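Local atomic coordinates of AT5G66160 protein (Arabidopsis thaliana, PDB entry 7BVW), a protein that acts through its RING-H2 domain, the part described here, as an E3 ligase in post-Golgi trafficking and probably sorts proteins to the protein storage vacuole. Residues 22-26 and 27-31; 59-62 and 63-67. All coordinates share one frame; numbering follows the deposited sequence.

How the contacts relate
Contacts 1 and 2 are two local turns on opposite sides of the centre of the RING-H2 domain, their centres 22 Å apart and their nearest atoms about 9 Å apart, without touching. Contact 1 closes helix 21-27 and leads into the zinc finger; contact 2, later in the chain, lies in the last turns of helix 55-65 and the residues that follow. One zinc site relates them: C31, at the end of contact 1, binds it together with C34, H54 and C57, and C57 lies on the helix that carries contact 2. The nearest side-chain atom of S60 is about 9 Å from this zinc. The zinc held by H24 and E29 in contact 1 is a separate ion.

Contact 1: 22-26 and 27-31; sequences SAHHK and AGETC. With ZN (zinc ion), chain E; ZN (zinc ion), chain C.
H24 and E29 meet through a zinc ion at the end of helix 21-27. H24 NE2 binds the zinc at 2.1 Å. E29 OE1 binds it at 2.0 Å, and the other carboxylate oxygen, E29 OE2, lies farther from the zinc at 2.7 Å. OE1 sits at the edge of the H24 ring, near its plane, while ring and carboxylate are turned 67° apart. A chi1 of -176° swings the imidazole of H24 out so that NE2 reaches the metal it shares with E29, and E29 bends at chi2 to bring its carboxylate back to the helix. H25 packs beside H24, its CE1 over the centre of the neighbouring imidazole. A water at the edge of the H25 ring joins H25 ND1 to E29 OE2, donating to the carboxylate at 3.0 Å. The RING-H2 cross-brace begins two residues later with C31, whose SG binds its own zinc at 2.4 Å. Between helix and loop the chain turns at G28, where positive phi would press a CB against the preceding carbonyl. A27 N bonds to A23 O at 3.0 Å, whereas the bond from G28 N to H24 O is weak. A23 and A27 both rest on F17 of strand 16-18.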
loop_
_atom_site.group_PDB
_atom_site.type_symbol
_atom_site.label_atom_id
_atom_site.label_comp_id
_atom_site.label_asym_id
_atom_site.label_seq_id
_atom_site.Cartn_x
_atom_site.Cartn_y
_atom_site.Cartn_z
ATOM N N SER A 22 -9.554 15.390 -1.300
ATOM C CA SER A 22 -8.555 15.657 -0.272
ATOM C C SER A 22 -7.320 14.785 -0.463
ATOM O O SER A 22 -6.188 15.282 -0.440
ATOM C CB SER A 22 -9.168 15.439 1.111
ATOM O OG SER A 22 -8.186 15.537 2.127
ATOM N N ALA A 23 -7.515 13.481 -0.656
ATOM C CA ALA A 23 -6.384 12.576 -0.821
ATOM C C ALA A 23 -5.747 12.678 -2.201
ATOM O O ALA A 23 -4.627 12.185 -2.384
ATOM C CB ALA A 23 -6.823 11.133 -0.560
ATOM N N HIS A 24 -6.421 13.332 -3.154
ATOM C CA HIS A 24 -6.022 13.305 -4.560
ATOM C C HIS A 24 -4.536 13.601 -4.745
ATOM O O HIS A 24 -3.792 12.799 -5.321
ATOM C CB HIS A 24 -6.869 14.312 -5.343
ATOM C CG HIS A 24 -6.614 14.314 -6.820
ATOM N ND1 HIS A 24 -7.340 15.090 -7.698
ATOM C CD2 HIS A 24 -5.717 13.636 -7.575
ATOM C CE1 HIS A 24 -6.901 14.891 -8.928
ATOM N NE2 HIS A 24 -5.913 14.017 -8.880
ATOM N N HIS A 25 -4.089 14.758 -4.268
ATOM C CA HIS A 25 -2.739 15.230 -4.540
ATOM C C HIS A 25 -1.754 14.904 -3.424
ATOM O O HIS A 25 -0.620 15.392 -3.452
ATOM C CB HIS A 25 -2.767 16.734 -4.814
ATOM C CG HIS A 25 -3.630 17.107 -5.979
ATOM N ND1 HIS A 25 -3.289 16.809 -7.281
ATOM C CD2 HIS A 25 -4.827 17.734 -6.037
ATOM C CE1 HIS A 25 -4.234 17.247 -8.093
ATOM N NE2 HIS A 25 -5.179 17.814 -7.364
ATOM N N LYS A 26 -2.161 14.098 -2.446
ATOM C CA LYS A 26 -1.225 13.486 -1.511
ATOM C C LYS A 26 -0.830 12.085 -1.958
ATOM O O LYS A 26 0.347 11.717 -1.879
ATOM C CB LYS A 26 -1.835 13.418 -0.107
ATOM C CG LYS A 26 -2.457 14.712 0.386
ATOM C CD LYS A 26 -3.235 14.479 1.673
ATOM C CE LYS A 26 -3.999 15.725 2.099
ATOM N NZ LYS A 26 -4.867 15.473 3.287
ATOM N N ALA A 27 -1.800 11.301 -2.430
ATOM C CA ALA A 27 -1.543 9.913 -2.790
ATOM C C ALA A 27 -0.894 9.777 -4.160
ATOM O O ALA A 27 -0.192 8.793 -4.413
ATOM C CB ALA A 27 -2.846 9.113 -2.754
ATOM N N GLY A 28 -1.108 10.735 -5.047
ATOM C CA GLY A 28 -0.633 10.628 -6.409
ATOM C C GLY A 28 -1.738 10.202 -7.358
ATOM O O GLY A 28 -2.924 10.146 -7.014
ATOM N N GLU A 29 -1.323 9.877 -8.581
ATOM C CA GLU A 29 -2.260 9.633 -9.670
ATOM C C GLU A 29 -2.461 8.160 -9.996
ATOM O O GLU A 29 -3.543 7.787 -10.462
ATOM C CB GLU A 29 -1.787 10.354 -10.939
ATOM C CG GLU A 29 -1.386 11.806 -10.725
ATOM C CD GLU A 29 -2.571 12.699 -10.439
ATOM O OE1 GLU A 29 -3.689 12.352 -10.874
ATOM O OE2 GLU A 29 -2.390 13.744 -9.776
ATOM N N THR A 30 -1.459 7.313 -9.768
ATOM C CA THR A 30 -1.477 5.962 -10.307
ATOM C C THR A 30 -0.938 4.970 -9.287
ATOM O O THR A 30 0.003 5.273 -8.550
ATOM C CB THR A 30 -0.647 5.886 -11.599
ATOM O OG1 THR A 30 -1.065 6.924 -12.495
ATOM C CG2 THR A 30 -0.818 4.541 -12.285
ATOM N N CYS A 31 -1.545 3.787 -9.249
ATOM C CA CYS A 31 -1.038 2.683 -8.442
ATOM C C CYS A 31 0.088 1.984 -9.195
ATOM O O CYS A 31 -0.111 1.512 -10.319
ATOM C CB CYS A 31 -2.160 1.701 -8.116
ATOM S SG CYS A 31 -1.617 0.246 -7.205
HETATM ZN ZN ZN E . -4.855 13.979 -10.746
HETATM ZN ZN ZN C . -3.492 -1.069 -7.959
HETATM O O HOH W 1 -0.732 15.568 -8.063
#

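Contact 2: 59-62 and 63-67; sequences DSWL and TKWGT
This is a local contact at the C-terminal part of helix 55-65: the last turn, at 63-65, is of the wider pi type, and side chains three to five residues apart pack against its backbone. W61 O takes two donors, W65 N at 3.0 Å from above the carbonyl plane and G66 N at 2.8 Å nearly in line with the carbonyl. The second of these bonds spans five residues and widens the turn. The indole of W61 packs against this turn, with G66 CA over one face and W65 CB 3.5 Å from W61 CE3. A CB at G66 would probably sit tightly against W61 CZ2. The two indoles are nearly parallel (9°), but offset enough that little of one ring lies over the other. W61 and L62 follow C57 in the Cys-x3-Trp-Leu pattern of RING-H2 domains, and in many RING ligases a tryptophan here contacts the E2; in this chain its NE1 bonds to S68 O and its ring touches P70. One turn earlier, D59 O is gripped from opposite faces by T63 N and, at 2.7 Å, by T63 OG1, which chi1 of 58° tucks between backbone N and carbonyl carbon. A valine in place of T63 would probably leave D59 O with the backbone donor alone. The D59 carboxylate turns elsewhere, to a salt bridge with R45, while T63 packs on A8 and V11 of helix 8-11.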
loop_
_atom_site.group_PDB
_atom_site.type_symbol
_atom_site.label_atom_id
_atom_site.label_comp_id
_atom_site.label_asym_id
_atom_site.label_seq_id
_atom_site.Cartn_x
_atom_site.Cartn_y
_atom_site.Cartn_z
ATOM N N ASP A 59 -2.081 -5.174 -0.367
ATOM C CA ASP A 59 -2.372 -6.311 0.501
ATOM C C ASP A 59 -1.911 -7.612 -0.142
ATOM O O ASP A 59 -1.300 -8.464 0.514
ATOM C CB ASP A 59 -3.866 -6.368 0.817
ATOM C CG ASP A 59 -4.289 -5.324 1.831
ATOM O OD1 ASP A 59 -3.444 -4.489 2.221
ATOM O OD2 ASP A 59 -5.469 -5.343 2.244
ATOM N N SER A 60 -2.185 -7.771 -1.436
ATOM C CA SER A 60 -1.742 -8.961 -2.153
ATOM C C SER A 60 -0.223 -9.055 -2.167
ATOM O O SER A 60 0.345 -10.132 -1.958
ATOM C CB SER A 60 -2.292 -8.940 -3.579
ATOM O OG SER A 60 -1.553 -9.807 -4.421
ATOM N N TRP A 61 0.451 -7.929 -2.412
ATOM C CA TRP A 61 1.907 -7.938 -2.505
ATOM C C TRP A 61 2.545 -8.314 -1.173
ATOM O O TRP A 61 3.469 -9.132 -1.124
ATOM C CB TRP A 61 2.413 -6.572 -2.970
ATOM C CG TRP A 61 3.905 -6.457 -2.916
ATOM C CD1 TRP A 61 4.648 -5.823 -1.963
ATOM C CD2 TRP A 61 4.841 -7.009 -3.850
ATOM N NE1 TRP A 61 5.987 -5.938 -2.248
ATOM C CE2 TRP A 61 6.132 -6.659 -3.404
ATOM C CE3 TRP A 61 4.713 -7.757 -5.023
ATOM C CZ2 TRP A 61 7.285 -7.034 -4.087
ATOM C CZ3 TRP A 61 5.858 -8.129 -5.700
ATOM C CH2 TRP A 61 7.129 -7.768 -5.229
ATOM N N LEU A 62 2.061 -7.726 -0.081
ATOM C CA LEU A 62 2.707 -7.911 1.213
ATOM C C LEU A 62 2.403 -9.269 1.835
ATOM O O LEU A 62 3.210 -9.772 2.626
ATOM C CB LEU A 62 2.292 -6.793 2.173
ATOM C CG LEU A 62 2.822 -5.389 1.865
ATOM C CD1 LEU A 62 2.402 -4.397 2.944
ATOM C CD2 LEU A 62 4.335 -5.420 1.717
ATOM N N THR A 63 1.262 -9.877 1.508
ATOM C CA THR A 63 0.900 -11.154 2.113
ATOM C C THR A 63 1.360 -12.354 1.295
ATOM O O THR A 63 1.531 -13.445 1.852
ATOM C CB THR A 63 -0.617 -11.242 2.316
ATOM O OG1 THR A 63 -1.286 -11.085 1.058
ATOM C CG2 THR A 63 -1.090 -10.159 3.273
ATOM N N LYS A 64 1.571 -12.180 -0.007
ATOM C CA LYS A 64 1.890 -13.297 -0.884
ATOM C C LYS A 64 3.270 -13.226 -1.523
ATOM O O LYS A 64 3.874 -14.274 -1.763
ATOM C CB LYS A 64 0.839 -13.411 -1.997
ATOM C CG LYS A 64 -0.567 -13.723 -1.500
ATOM C CD LYS A 64 -1.549 -13.849 -2.655
ATOM C CE LYS A 64 -2.969 -14.069 -2.149
ATOM N NZ LYS A 64 -3.945 -14.178 -3.269
ATOM N N TRP A 65 3.794 -12.033 -1.790
ATOM C CA TRP A 65 4.971 -11.910 -2.642
ATOM C C TRP A 65 6.184 -11.306 -1.954
ATOM O O TRP A 65 7.303 -11.775 -2.181
ATOM C CB TRP A 65 4.626 -11.081 -3.889
ATOM C CG TRP A 65 3.598 -11.731 -4.765
ATOM C CD1 TRP A 65 2.243 -11.580 -4.691
ATOM C CD2 TRP A 65 3.841 -12.645 -5.844
ATOM N NE1 TRP A 65 1.629 -12.339 -5.659
ATOM C CE2 TRP A 65 2.588 -13.002 -6.380
ATOM C CE3 TRP A 65 4.998 -13.194 -6.410
ATOM C CZ2 TRP A 65 2.459 -13.879 -7.452
ATOM C CZ3 TRP A 65 4.867 -14.064 -7.477
ATOM C CH2 TRP A 65 3.607 -14.396 -7.988
ATOM N N GLY A 66 6.013 -10.278 -1.119
ATOM C CA GLY A 66 7.165 -9.614 -0.543
ATOM C C GLY A 66 6.912 -9.078 0.851
ATOM O O GLY A 66 5.803 -9.152 1.387
ATOM N N THR A 67 7.980 -8.531 1.435
ATOM C CA THR A 67 7.958 -7.945 2.770
ATOM C C THR A 67 8.478 -6.512 2.753
ATOM O O THR A 67 8.959 -6.005 3.767
ATOM C CB THR A 67 8.774 -8.795 3.743
ATOM O OG1 THR A 67 8.765 -8.189 5.043
ATOM C CG2 THR A 67 10.212 -8.920 3.257
#